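Local coordinates for Endonuclease/exonuclease/phosphatase (Beutenbergia cavernae DSM 12333, PDB 4RUW), which is of unknown specific function but belongs to the endonuclease/exonuclease/phosphatase family, with a DNase I-like domain followed by an Ig-like domain and a bound zinc ion, at residues R57-N62 against A81-A86; P89-L94 against N149-R154; L209-K214 against Y248-L253; P334-T339 against L353-P358; G359-S364 against E407-A412. All blocks are in the same frame, centred on the assembly; numbering follows the deposited sequence.

Interaction 1 (R57-N62 against A81-A86); sequences RVMTWN and AAVIRA
V83 packs against the far end of the W61 indole, and this is where strand R57-N62 and helix A81-A86 press most closely together. V83 CB lies 3.6 Å from W61 CH2, and V83 CG1 is 3.7 Å from W61 CZ3, so the benzo end of the indole meets the valine; the approach is oblique to the ring. The indole reaches that far because its CG is anti to the backbone N (chi1 -161°), which sends the ring out from the strand toward the helix. M59, a selenomethionine with an extended chain, runs out beside it and touches V83 with its terminal methyl, M59 CE to V83 CG1 at 3.9 Å. Strand and helix are the first two elements of a beta-alpha-beta unit completed by strand 91-98, and their axes run nearly antiparallel, 161° apart and 10.8 Å at closest approach. That separation is bridged by side chains alone, with no hydrogen bond crossing it. I84 belongs to the looser part: its CG1 stands at the edge of the indole, 4.3 Å from W61 CE3, and 4.4 Å from M59 SE. L118 of helix 110-118 also packs on I84, while W61 NE1 is bonded to the carbonyl of H321. A82 and A86 are exposed on the solvent side, whereas R85 turns to helix 110-118 and a salt bridge with D121.

Interaction 2 (P89-L94 against N149-R154); sequences PDVVVL and NVVMSR
Strands V91-L94 and N149-S153 run antiparallel, their axes 4.7 Å apart at closest approach and 166° between their directions. Hydrogen-bonded pairs V92-M152 and L94-V150 are each closed by two reciprocal N-H to O bonds; V92 N to M152 O is 2.9 Å and L94 N to V150 O is 2.8 Å. Between and beside them lie the non-hydrogen-bonded pairs V93-V151 and V91-S153, the latter with CA atoms only 4.4 Å apart. A fifth bond, R154 N to D90 O at 3.1 Å, carries the pairing just past the strand ends. On the face of V92 and L94, V92 CG1 lies 3.7 Å from M152 CB, the two side chains side by side and pointing the same way. With CG anti to the carbonyl carbon (chi1 -57°) and the chain extended as far as SE, selenomethionine M152 brings its SE 4.0 Å from L94 CD1. V91 and V151 meet on the other face through their CG1 methyls, 3.9 Å apart, while S153 OG, near V91 CG2, is bonded to the carbonyl of H155. A198 of strand 192-200 packs on V93 and V151, so this second face looks into the neighbouring sheet. Strand 125-133, beside 146-153 in the same sheet, sets F128 against V150 and T126 against M152. Two mixed sheets packed face to face are the core of the DNase I-like sandwich.

Interaction 3 (L209-K214 against Y248-L253); sequences LVEDQK and YSQNNL
Q250 leaves the backbone with CG anti to its carbonyl carbon (chi1 -66°) and continues extended, which carries its amide across to E211 and K214 on helix 207-222. E211 bends back at chi2 (-56°) and K214 at chi3 (60°) to meet it. Q250 is the N-cap residue of helix 251-260, so the amide joins the start of one helix to the flank of another in the DNase I-like domain. Q250 NE2 donates to E211 OE2 at 2.8 Å, in the plane of its own amide but from above the carboxylate. K214 NZ gives a bond to Q250 OE1 at 2.6 Å, coming from above the carbonyl plane, and also forms a salt bridge with E211 OE1 at 3.1 Å. The three polar ends thus fix one another. Beside this, the buried V210 puts its CG2 in the plane of the Y248 ring, at the edge, 3.8 Å from Y248 CD2. One water links the helices, donating to Q213 OE1 at 2.8 Å and to N251 OD1 at 2.6 Å.

Interaction 4 (P334-T339 against L353-P358); sequences PVAART and LTASRP
V335 and A336 both stand opposite A355, a classic beta bulge in which one carbonyl oxygen receives two backbone N-H groups. The first bond is short, V335 N to A355 O at 2.7 Å, with the donor tilted 26° from the carbonyl plane; the second, A336 N to A355 O at 3.3 Å, is weak. The return bond from A355 N to A336 O measures 2.9 Å; beyond it comes the non-hydrogen-bonded pair A337-T354, then R338 and L353, which exchange two bonds. V335 points toward the partner strand, and in the conformer described, one of two modelled, its CG1 lies anti to its own carbonyl carbon (chi1 -57°) and over the centre of one face of the R357 guanidinium, 3.6 Å from R357 CZ. In the same conformer V335 CG2 touches A355 CB at 3.8 Å; A336 CB approaches that A355 CB at 4.0 Å. This end of the contact is its exposed side, V335 and R357 lying at the surface, while L353 and A355 are buried. Strands 334-342 and 349-356 form a beta hairpin on the border of a four-stranded antiparallel sheet in the Ig-like domain. Strand 360-367 continues the sheet beyond 349-356, its L361 packing on A355 and its L363 on L353, and R338 forms a salt bridge with E436 of strand 430-437.

Interaction 5 (G359-S364 against E407-A412); sequences GRLRLS and ETWRGA
The W409 indole takes L361 against one face and has L363 CB and the E407 carbonyl oxygen at its edge, L363 CB reaching W409 CZ3 at 4.0 Å. L361 CB stands 3.7 Å from the centroid of the six-membered ring and 13° off the ring normal, a CH-pi contact, and L361 CD1 touches W409 NE1 at 3.7 Å. The ring folds back over its neighbour strand because W409 CG lies between the backbone N and the carbonyl carbon (chi1 72°). R392 makes a cation-pi contact with the same indole and a salt bridge with E407. The second flat group, the R360 guanidinium, has T408 CG2 over one face, 3.7 Å from R360 CD. Strands 360-367 and 405-410 are antiparallel neighbours in one of the two four-stranded sheets of the Ig-like domain, 405-410 outermost, with hydrogen-bonded pairs L361-W409 and L363-E407; L361 N to W409 O is 2.9 Å. At the strand ends G411 N donates to G359 O at 2.8 Å, and a water bridges R360 O and G411 O. G359, at positive phi (63°), opens a G1 bulge with R360 opposite S356. R362 sends its guanidinium to the carbonyl of F304 and to T354.

Interactions 1 and 2 are 8 Å apart between centres and share a sheet: strands 55-62 and 91-98 lie side by side, M59 O to V93 N measuring 2.8 Å, a probable hydrogen bond. Interactions 4 and 5 are likewise 8 Å apart and meet through T354 N to R362 O at 2.8 Å, also a probable hydrogen bond, so their four strands make one sheet of the Ig-like domain. Interaction 3 stands across the chain's centre from interaction 1, 29 Å between centres. The zinc ion, held by H98, D100, H107 and H137, is about 12 Å from the V150 side chain of interaction 2; H98 ends the strand that carries V91-L94.

Interaction 1 (R57-N62 against A81-A86)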
# COMPACT_ATOMS: atom_id res chain seq x y z
N ARG A 57 -5.63 -13.31 -3.45
CA ARG A 57 -5.20 -12.94 -2.11
C ARG A 57 -3.75 -12.47 -2.17
O ARG A 57 -2.86 -13.21 -2.61
CB ARG A 57 -5.36 -14.10 -1.13
CG ARG A 57 -4.84 -13.78 0.27
CD ARG A 57 -5.19 -14.86 1.28
NE ARG A 57 -6.53 -14.63 1.81
CZ ARG A 57 -6.99 -15.11 2.97
NH1 ARG A 57 -6.22 -15.87 3.74
NH2 ARG A 57 -8.22 -14.81 3.35
N VAL A 58 -3.53 -11.24 -1.75
CA VAL A 58 -2.22 -10.60 -1.79
C VAL A 58 -1.82 -10.26 -0.37
O VAL A 58 -2.58 -9.63 0.37
CB VAL A 58 -2.27 -9.29 -2.61
CG1 VAL A 58 -0.91 -8.58 -2.57
CG2 VAL A 58 -2.69 -9.59 -4.03
N MSE A 59 -0.62 -10.68 -0.01
CA MSE A 59 -0.09 -10.41 1.31
C MSE A 59 1.17 -9.57 1.20
O MSE A 59 1.96 -9.74 0.26
CB MSE A 59 0.22 -11.73 2.00
CG MSE A 59 0.85 -11.62 3.39
SE MSE A 59 1.09 -13.33 4.26
CE MSE A 59 1.56 -12.66 6.03
N THR A 60 1.37 -8.65 2.14
CA THR A 60 2.65 -7.97 2.27
C THR A 60 3.13 -8.05 3.71
O THR A 60 2.33 -7.98 4.65
CB THR A 60 2.59 -6.49 1.78
OG1 THR A 60 3.91 -5.94 1.73
CG2 THR A 60 1.73 -5.62 2.69
N TRP A 61 4.44 -8.19 3.89
CA TRP A 61 4.98 -8.34 5.23
C TRP A 61 6.43 -7.91 5.31
O TRP A 61 7.28 -8.43 4.58
CB TRP A 61 4.88 -9.80 5.67
CG TRP A 61 4.97 -10.06 7.14
CD1 TRP A 61 4.98 -9.14 8.16
CD2 TRP A 61 5.06 -11.35 7.77
NE1 TRP A 61 5.06 -9.79 9.38
CE2 TRP A 61 5.11 -11.15 9.16
CE3 TRP A 61 5.09 -12.67 7.28
CZ2 TRP A 61 5.19 -12.20 10.07
CZ3 TRP A 61 5.17 -13.71 8.18
CH2 TRP A 61 5.22 -13.47 9.56
N ASN A 62 6.73 -7.00 6.22
CA ASN A 62 8.10 -6.69 6.58
C ASN A 62 8.49 -7.70 7.65
O ASN A 62 7.95 -7.68 8.76
CB ASN A 62 8.18 -5.26 7.11
CG ASN A 62 9.58 -4.86 7.53
OD1 ASN A 62 10.37 -5.69 7.99
ND2 ASN A 62 9.90 -3.58 7.40
N ALA A 81 7.63 -18.55 7.55
CA ALA A 81 7.02 -19.42 6.57
C ALA A 81 5.70 -20.00 7.05
O ALA A 81 4.77 -20.16 6.27
CB ALA A 81 7.98 -20.53 6.18
N ALA A 82 5.62 -20.34 8.33
CA ALA A 82 4.39 -20.93 8.87
C ALA A 82 3.22 -19.95 8.79
O ALA A 82 2.09 -20.34 8.53
CB ALA A 82 4.60 -21.42 10.29
N VAL A 83 3.50 -18.67 9.00
CA VAL A 83 2.46 -17.65 8.88
C VAL A 83 2.00 -17.52 7.42
O VAL A 83 0.80 -17.51 7.14
CB VAL A 83 2.92 -16.29 9.42
CG1 VAL A 83 1.94 -15.19 9.02
CG2 VAL A 83 3.09 -16.34 10.94
N ILE A 84 2.96 -17.43 6.50
CA ILE A 84 2.62 -17.37 5.08
C ILE A 84 1.79 -18.59 4.67
O ILE A 84 0.78 -18.45 4.00
CB ILE A 84 3.88 -17.22 4.21
CG1 ILE A 84 4.60 -15.91 4.54
CG2 ILE A 84 3.51 -17.31 2.73
CD1 ILE A 84 6.00 -15.79 3.94
N ARG A 85 2.22 -19.78 5.09
CA ARG A 85 1.51 -21.02 4.77
C ARG A 85 0.07 -20.98 5.26
O ARG A 85 -0.85 -21.37 4.54
CB ARG A 85 2.26 -22.19 5.42
CG ARG A 85 1.76 -23.57 5.06
CD ARG A 85 2.65 -24.65 5.74
NE ARG A 85 4.06 -24.52 5.36
CZ ARG A 85 5.05 -24.23 6.20
NH1 ARG A 85 4.81 -24.05 7.49
NH2 ARG A 85 6.29 -24.12 5.74
N ALA A 86 -0.14 -20.49 6.48
CA ALA A 86 -1.47 -20.43 7.07
C ALA A 86 -2.37 -19.43 6.34
O ALA A 86 -3.55 -19.68 6.17
CB ALA A 86 -1.38 -20.09 8.54

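Interaction 2 (P89-L94 against N149-R154)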
# COMPACT_ATOMS: atom_id res chain seq x y z
N PRO A 89 -1.61 -16.90 0.75
CA PRO A 89 -1.84 -15.91 -0.31
C PRO A 89 -1.45 -16.46 -1.69
O PRO A 89 -0.65 -17.39 -1.80
CB PRO A 89 -0.89 -14.78 0.07
CG PRO A 89 0.23 -15.48 0.79
CD PRO A 89 -0.44 -16.56 1.58
N ASP A 90 -2.02 -15.89 -2.74
CA ASP A 90 -1.58 -16.21 -4.09
C ASP A 90 -0.20 -15.64 -4.34
O ASP A 90 0.63 -16.27 -5.01
CB ASP A 90 -2.57 -15.62 -5.09
CG ASP A 90 -3.88 -16.35 -5.10
OD1 ASP A 90 -3.91 -17.48 -5.62
OD2 ASP A 90 -4.88 -15.81 -4.58
N VAL A 91 0.02 -14.43 -3.85
CA VAL A 91 1.27 -13.70 -4.03
C VAL A 91 1.59 -13.02 -2.71
O VAL A 91 0.69 -12.46 -2.06
CB VAL A 91 1.16 -12.63 -5.13
CG1 VAL A 91 2.48 -11.90 -5.29
CG2 VAL A 91 0.77 -13.26 -6.44
N VAL A 92 2.86 -13.08 -2.31
CA VAL A 92 3.29 -12.36 -1.13
C VAL A 92 4.51 -11.50 -1.43
O VAL A 92 5.44 -11.92 -2.13
CB VAL A 92 3.51 -13.31 0.09
CG1 VAL A 92 4.55 -14.36 -0.21
CG2 VAL A 92 3.92 -12.51 1.32
N VAL A 93 4.48 -10.28 -0.91
CA VAL A 93 5.57 -9.33 -0.98
C VAL A 93 6.22 -9.30 0.40
O VAL A 93 5.52 -9.14 1.41
CB VAL A 93 5.04 -7.93 -1.35
CG1 VAL A 93 6.10 -6.87 -1.06
CG2 VAL A 93 4.58 -7.91 -2.81
N LEU A 94 7.53 -9.49 0.45
CA LEU A 94 8.28 -9.45 1.70
C LEU A 94 9.32 -8.34 1.67
O LEU A 94 10.02 -8.15 0.67
CB LEU A 94 8.99 -10.78 1.95
CG LEU A 94 8.09 -12.02 1.98
CD1 LEU A 94 8.93 -13.28 2.13
CD2 LEU A 94 7.04 -11.92 3.08
N ASN A 149 13.81 -6.73 -1.35
CA ASN A 149 12.39 -7.02 -1.35
C ASN A 149 12.18 -8.30 -2.14
O ASN A 149 12.90 -8.55 -3.10
CB ASN A 149 11.63 -5.86 -1.98
CG ASN A 149 11.83 -4.58 -1.22
OD1 ASN A 149 11.65 -4.54 -0.00
ND2 ASN A 149 12.24 -3.53 -1.92
N VAL A 150 11.22 -9.12 -1.72
CA VAL A 150 10.99 -10.41 -2.36
C VAL A 150 9.54 -10.54 -2.78
O VAL A 150 8.64 -10.09 -2.07
CB VAL A 150 11.38 -11.57 -1.40
CG1 VAL A 150 10.84 -12.92 -1.88
CG2 VAL A 150 12.90 -11.62 -1.22
N VAL A 151 9.32 -11.12 -3.96
CA VAL A 151 7.99 -11.58 -4.35
C VAL A 151 8.03 -13.10 -4.40
O VAL A 151 8.90 -13.67 -5.05
CB VAL A 151 7.56 -11.02 -5.72
CG1 VAL A 151 6.23 -11.66 -6.17
CG2 VAL A 151 7.42 -9.50 -5.65
N MSE A 152 7.09 -13.74 -3.70
CA MSE A 152 6.90 -15.18 -3.80
C MSE A 152 5.49 -15.44 -4.28
O MSE A 152 4.55 -14.77 -3.88
CB MSE A 152 7.11 -15.88 -2.45
CG MSE A 152 8.48 -15.64 -1.82
SE MSE A 152 8.79 -16.61 -0.14
CE MSE A 152 9.00 -18.40 -0.88
N SER A 153 5.34 -16.42 -5.15
CA SER A 153 4.07 -16.63 -5.80
C SER A 153 3.81 -18.11 -6.06
O SER A 153 4.73 -18.88 -6.35
CB SER A 153 4.07 -15.86 -7.12
OG SER A 153 2.92 -16.11 -7.88
N ARG A 154 2.55 -18.51 -5.94
CA ARG A 154 2.12 -19.85 -6.34
C ARG A 154 1.92 -19.93 -7.85
O ARG A 154 1.71 -21.01 -8.39
CB ARG A 154 0.82 -20.22 -5.64
CG ARG A 154 0.97 -20.55 -4.17
CD ARG A 154 -0.33 -21.01 -3.55
NE ARG A 154 -0.17 -21.43 -2.17
CZ ARG A 154 -0.89 -22.39 -1.59
NH1 ARG A 154 -1.81 -23.05 -2.28
NH2 ARG A 154 -0.67 -22.71 -0.32

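Interaction 3 (L209-K214 against Y248-L253)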
# COMPACT_ATOMS: atom_id res chain seq x y z
N LEU A 209 14.96 13.01 5.14
CA LEU A 209 14.44 11.68 4.85
C LEU A 209 13.02 11.74 4.27
O LEU A 209 12.68 10.97 3.37
CB LEU A 209 14.51 10.77 6.08
CG LEU A 209 15.90 10.19 6.32
CD1 LEU A 209 16.01 9.62 7.72
CD2 LEU A 209 16.24 9.14 5.26
N VAL A 210 12.18 12.65 4.77
CA VAL A 210 10.85 12.81 4.19
C VAL A 210 10.93 13.33 2.74
O VAL A 210 10.18 12.90 1.87
CB VAL A 210 9.95 13.71 5.07
CG1 VAL A 210 8.66 14.09 4.34
CG2 VAL A 210 9.64 13.01 6.39
N GLU A 211 11.87 14.24 2.48
CA GLU A 211 12.09 14.67 1.10
C GLU A 211 12.51 13.49 0.22
O GLU A 211 12.09 13.39 -0.93
CB GLU A 211 13.10 15.81 1.03
CG GLU A 211 12.62 17.10 1.71
CD GLU A 211 11.28 17.61 1.18
OE1 GLU A 211 10.97 17.42 -0.02
OE2 GLU A 211 10.53 18.23 1.96
N ASP A 212 13.31 12.58 0.76
CA ASP A 212 13.64 11.37 0.03
C ASP A 212 12.42 10.47 -0.17
O ASP A 212 12.25 9.93 -1.26
CB ASP A 212 14.79 10.60 0.69
CG ASP A 212 16.13 11.27 0.48
OD1 ASP A 212 16.25 12.11 -0.44
OD2 ASP A 212 17.06 10.95 1.24
N GLN A 213 11.59 10.29 0.86
CA GLN A 213 10.35 9.51 0.69
C GLN A 213 9.56 10.03 -0.50
O GLN A 213 9.07 9.25 -1.32
CB GLN A 213 9.46 9.60 1.93
CG GLN A 213 9.99 8.91 3.16
CD GLN A 213 8.98 8.97 4.29
OE1 GLN A 213 8.37 10.02 4.52
NE2 GLN A 213 8.77 7.85 4.97
N LYS A 214 9.44 11.35 -0.60
CA LYS A 214 8.69 11.95 -1.70
C LYS A 214 9.31 11.64 -3.06
O LYS A 214 8.61 11.28 -4.01
CB LYS A 214 8.59 13.47 -1.51
CG LYS A 214 7.63 13.86 -0.40
CD LYS A 214 7.86 15.28 0.08
CE LYS A 214 7.69 16.29 -1.02
NZ LYS A 214 7.93 17.68 -0.52
N TYR A 248 7.63 18.62 9.46
CA TYR A 248 8.04 18.38 8.08
C TYR A 248 7.33 17.19 7.43
O TYR A 248 7.64 16.81 6.30
CB TYR A 248 9.56 18.18 7.99
CG TYR A 248 10.09 17.21 9.03
CD1 TYR A 248 10.64 17.68 10.22
CD2 TYR A 248 10.04 15.84 8.82
CE1 TYR A 248 11.12 16.80 11.17
CE2 TYR A 248 10.51 14.96 9.76
CZ TYR A 248 11.06 15.44 10.93
OH TYR A 248 11.54 14.57 11.87
N SER A 249 6.38 16.60 8.14
CA SER A 249 5.65 15.45 7.61
C SER A 249 4.84 15.85 6.38
O SER A 249 4.19 16.90 6.38
CB SER A 249 4.74 14.87 8.69
OG SER A 249 4.08 13.71 8.21
N GLN A 250 4.88 15.03 5.34
CA GLN A 250 4.16 15.34 4.11
C GLN A 250 3.36 14.14 3.60
O GLN A 250 3.29 13.86 2.41
CB GLN A 250 5.11 15.89 3.05
CG GLN A 250 5.69 17.24 3.48
CD GLN A 250 6.70 17.79 2.53
OE1 GLN A 250 6.35 18.25 1.45
NE2 GLN A 250 7.97 17.74 2.92
N ASN A 251 2.72 13.46 4.55
CA ASN A 251 1.90 12.30 4.23
C ASN A 251 0.64 12.62 3.44
O ASN A 251 0.31 11.90 2.51
CB ASN A 251 1.57 11.55 5.51
CG ASN A 251 2.80 11.00 6.19
OD1 ASN A 251 3.82 10.75 5.55
ND2 ASN A 251 2.71 10.81 7.50
N ASN A 252 -0.08 13.68 3.81
CA ASN A 252 -1.27 14.02 3.02
C ASN A 252 -0.92 14.27 1.56
O ASN A 252 -1.62 13.81 0.66
CB ASN A 252 -2.00 15.24 3.60
CG ASN A 252 -2.82 14.90 4.82
OD1 ASN A 252 -2.28 14.74 5.91
ND2 ASN A 252 -4.13 14.76 4.64
N LEU A 253 0.18 14.98 1.32
CA LEU A 253 0.64 15.23 -0.03
C LEU A 253 0.93 13.92 -0.77
O LEU A 253 0.43 13.69 -1.87
CB LEU A 253 1.88 16.13 0.01
CG LEU A 253 2.50 16.49 -1.34
CD1 LEU A 253 1.53 17.30 -2.19
CD2 LEU A 253 3.80 17.24 -1.12
O HOH W 1 6.32 10.55 6.30

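Interaction 4 (P334-T339 against L353-P358)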
# COMPACT_ATOMS: atom_id res chain seq x y z
N PRO A 334 -11.86 -1.54 -16.83
CA PRO A 334 -12.51 -0.28 -16.59
C PRO A 334 -12.68 0.42 -17.93
O PRO A 334 -11.85 0.50 -18.79
CB PRO A 334 -11.53 0.47 -15.72
CG PRO A 334 -10.76 -0.59 -15.06
CD PRO A 334 -10.67 -1.72 -15.98
N VAL A 335 -13.76 1.16 -18.09
CA VAL A 335 -13.90 2.06 -19.20
C VAL A 335 -13.56 3.48 -18.82
O VAL A 335 -13.29 4.26 -19.68
CB VAL A 335 -15.27 1.96 -19.88
CG1 VAL A 335 -15.51 0.54 -20.34
CG2 VAL A 335 -16.41 2.35 -19.00
N ALA A 336 -13.67 3.82 -17.55
CA ALA A 336 -13.26 5.12 -17.06
C ALA A 336 -12.76 4.99 -15.63
O ALA A 336 -13.26 4.17 -14.86
CB ALA A 336 -14.42 6.12 -17.13
N ALA A 337 -11.76 5.79 -15.28
CA ALA A 337 -11.28 5.88 -13.91
C ALA A 337 -10.80 7.30 -13.69
O ALA A 337 -9.91 7.77 -14.40
CB ALA A 337 -10.16 4.87 -13.66
N ARG A 338 -11.39 7.99 -12.72
CA ARG A 338 -11.02 9.37 -12.45
C ARG A 338 -10.96 9.65 -10.96
O ARG A 338 -11.80 9.18 -10.19
CB ARG A 338 -12.01 10.33 -13.12
CG ARG A 338 -11.62 11.80 -12.96
CD ARG A 338 -12.35 12.69 -13.96
NE ARG A 338 -11.98 12.37 -15.33
CZ ARG A 338 -10.99 12.95 -15.99
NH1 ARG A 338 -10.72 12.59 -17.23
NH2 ARG A 338 -10.26 13.90 -15.41
N THR A 339 -9.96 10.42 -10.57
CA THR A 339 -9.82 10.91 -9.20
C THR A 339 -9.99 12.41 -9.19
O THR A 339 -9.42 13.12 -10.02
CB THR A 339 -8.42 10.60 -8.66
OG1 THR A 339 -8.25 9.18 -8.62
CG2 THR A 339 -8.24 11.17 -7.26
N LEU A 353 -13.78 7.59 -9.03
CA LEU A 353 -14.89 7.03 -9.78
C LEU A 353 -14.35 5.99 -10.74
O LEU A 353 -13.35 6.23 -11.43
CB LEU A 353 -15.60 8.15 -10.56
CG LEU A 353 -16.73 7.72 -11.49
CD1 LEU A 353 -17.93 7.25 -10.70
CD2 LEU A 353 -17.10 8.87 -12.42
N THR A 354 -14.98 4.82 -10.78
CA THR A 354 -14.64 3.80 -11.76
C THR A 354 -15.89 3.36 -12.48
O THR A 354 -16.91 3.08 -11.86
CB THR A 354 -13.99 2.57 -11.08
OG1 THR A 354 -12.90 2.99 -10.24
CG2 THR A 354 -13.47 1.59 -12.13
N ALA A 355 -15.82 3.32 -13.81
CA ALA A 355 -16.91 2.79 -14.63
C ALA A 355 -16.41 1.53 -15.32
O ALA A 355 -15.30 1.51 -15.84
CB ALA A 355 -17.37 3.82 -15.67
N SER A 356 -17.23 0.48 -15.33
CA SER A 356 -16.85 -0.74 -16.02
C SER A 356 -18.06 -1.40 -16.67
O SER A 356 -19.20 -1.04 -16.39
CB SER A 356 -16.15 -1.71 -15.08
OG SER A 356 -16.99 -2.10 -14.01
N ARG A 357 -17.81 -2.36 -17.55
CA ARG A 357 -18.89 -3.11 -18.19
C ARG A 357 -19.34 -4.25 -17.29
O ARG A 357 -18.54 -4.82 -16.55
CB ARG A 357 -18.42 -3.67 -19.54
CG ARG A 357 -17.97 -2.62 -20.55
CD ARG A 357 -17.54 -3.29 -21.86
NE ARG A 357 -16.97 -2.34 -22.80
CZ ARG A 357 -15.68 -2.01 -22.84
NH1 ARG A 357 -14.83 -2.55 -21.97
NH2 ARG A 357 -15.24 -1.14 -23.73
N PRO A 358 -20.65 -4.57 -17.32
CA PRO A 358 -21.69 -3.87 -18.07
C PRO A 358 -22.45 -2.88 -17.19
O PRO A 358 -23.20 -3.28 -16.31
CB PRO A 358 -22.64 -5.01 -18.49
CG PRO A 358 -22.19 -6.25 -17.71
CD PRO A 358 -21.17 -5.80 -16.70

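Interaction 5 (G359-S364 against E407-A412)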
# COMPACT_ATOMS: atom_id res chain seq x y z
N GLY A 359 -22.23 -1.59 -17.44
CA GLY A 359 -22.99 -0.55 -16.78
C GLY A 359 -22.82 -0.48 -15.27
O GLY A 359 -23.78 -0.19 -14.55
N ARG A 360 -21.61 -0.73 -14.78
CA ARG A 360 -21.34 -0.61 -13.36
C ARG A 360 -20.58 0.66 -13.04
O ARG A 360 -19.66 1.05 -13.76
CB ARG A 360 -20.59 -1.84 -12.83
CG ARG A 360 -20.47 -1.86 -11.31
CD ARG A 360 -19.99 -3.20 -10.80
NE ARG A 360 -21.08 -4.10 -10.44
CZ ARG A 360 -20.91 -5.24 -9.77
NH1 ARG A 360 -21.96 -6.00 -9.47
NH2 ARG A 360 -19.70 -5.61 -9.40
N LEU A 361 -20.97 1.32 -11.95
CA LEU A 361 -20.28 2.50 -11.48
C LEU A 361 -19.89 2.28 -10.02
O LEU A 361 -20.63 1.68 -9.25
CB LEU A 361 -21.18 3.73 -11.59
CG LEU A 361 -21.53 4.15 -13.02
CD1 LEU A 361 -22.62 5.22 -13.02
CD2 LEU A 361 -20.29 4.65 -13.73
N ARG A 362 -18.70 2.77 -9.66
CA ARG A 362 -18.23 2.72 -8.29
C ARG A 362 -17.65 4.07 -7.90
O ARG A 362 -16.88 4.65 -8.66
CB ARG A 362 -17.15 1.64 -8.11
CG ARG A 362 -16.58 1.56 -6.69
CD ARG A 362 -15.46 0.54 -6.58
NE ARG A 362 -14.33 0.91 -7.42
CZ ARG A 362 -13.36 0.09 -7.79
NH1 ARG A 362 -13.38 -1.18 -7.40
NH2 ARG A 362 -12.37 0.51 -8.57
N LEU A 363 -18.03 4.56 -6.73
CA LEU A 363 -17.49 5.79 -6.19
C LEU A 363 -16.91 5.50 -4.81
O LEU A 363 -17.63 5.04 -3.92
CB LEU A 363 -18.60 6.83 -6.09
CG LEU A 363 -18.32 8.32 -5.94
CD1 LEU A 363 -17.19 8.75 -6.85
CD2 LEU A 363 -19.58 9.12 -6.26
N SER A 364 -15.61 5.72 -4.66
CA SER A 364 -14.93 5.59 -3.38
C SER A 364 -14.54 6.98 -2.89
O SER A 364 -13.83 7.71 -3.58
CB SER A 364 -13.67 4.72 -3.53
OG SER A 364 -12.91 4.72 -2.34
N GLU A 407 -19.52 3.10 -2.76
CA GLU A 407 -20.82 2.69 -3.28
C GLU A 407 -20.67 2.19 -4.69
O GLU A 407 -19.89 2.74 -5.47
CB GLU A 407 -21.82 3.85 -3.28
CG GLU A 407 -22.32 4.25 -1.91
CD GLU A 407 -23.53 5.17 -1.99
OE1 GLU A 407 -23.82 5.83 -0.97
OE2 GLU A 407 -24.18 5.24 -3.06
N THR A 408 -21.43 1.15 -5.02
CA THR A 408 -21.43 0.56 -6.34
C THR A 408 -22.87 0.43 -6.79
O THR A 408 -23.72 0.00 -6.02
CB THR A 408 -20.78 -0.83 -6.30
OG1 THR A 408 -19.43 -0.72 -5.83
CG2 THR A 408 -20.79 -1.48 -7.66
N TRP A 409 -23.16 0.82 -8.03
CA TRP A 409 -24.52 0.75 -8.52
C TRP A 409 -24.53 0.57 -10.03
O TRP A 409 -23.49 0.67 -10.68
CB TRP A 409 -25.31 2.00 -8.09
CG TRP A 409 -24.92 3.27 -8.80
CD1 TRP A 409 -25.62 3.89 -9.81
CD2 TRP A 409 -23.77 4.09 -8.56
NE1 TRP A 409 -24.97 5.03 -10.20
CE2 TRP A 409 -23.83 5.18 -9.45
CE3 TRP A 409 -22.69 4.02 -7.67
CZ2 TRP A 409 -22.86 6.18 -9.50
CZ3 TRP A 409 -21.72 5.01 -7.71
CH2 TRP A 409 -21.82 6.08 -8.62
N ARG A 410 -25.70 0.28 -10.58
CA ARG A 410 -25.83 0.11 -12.02
C ARG A 410 -26.23 1.43 -12.66
O ARG A 410 -27.22 2.05 -12.27
CB ARG A 410 -26.86 -0.97 -12.35
CG ARG A 410 -27.01 -1.28 -13.83
CD ARG A 410 -28.23 -2.17 -14.07
NE ARG A 410 -28.22 -2.82 -15.38
CZ ARG A 410 -29.29 -3.38 -15.94
NH1 ARG A 410 -30.46 -3.36 -15.32
NH2 ARG A 410 -29.18 -3.96 -17.13
N GLY A 411 -25.45 1.85 -13.65
CA GLY A 411 -25.74 3.07 -14.37
C GLY A 411 -24.70 3.32 -15.44
O GLY A 411 -23.66 2.68 -15.47
N ALA A 412 -25.00 4.26 -16.34
CA ALA A 412 -24.05 4.65 -17.37
C ALA A 412 -23.78 6.14 -17.25
O ALA A 412 -24.67 6.91 -16.92
CB ALA A 412 -24.60 4.31 -18.75
O HOH W 2 -20.71 2.18 -16.34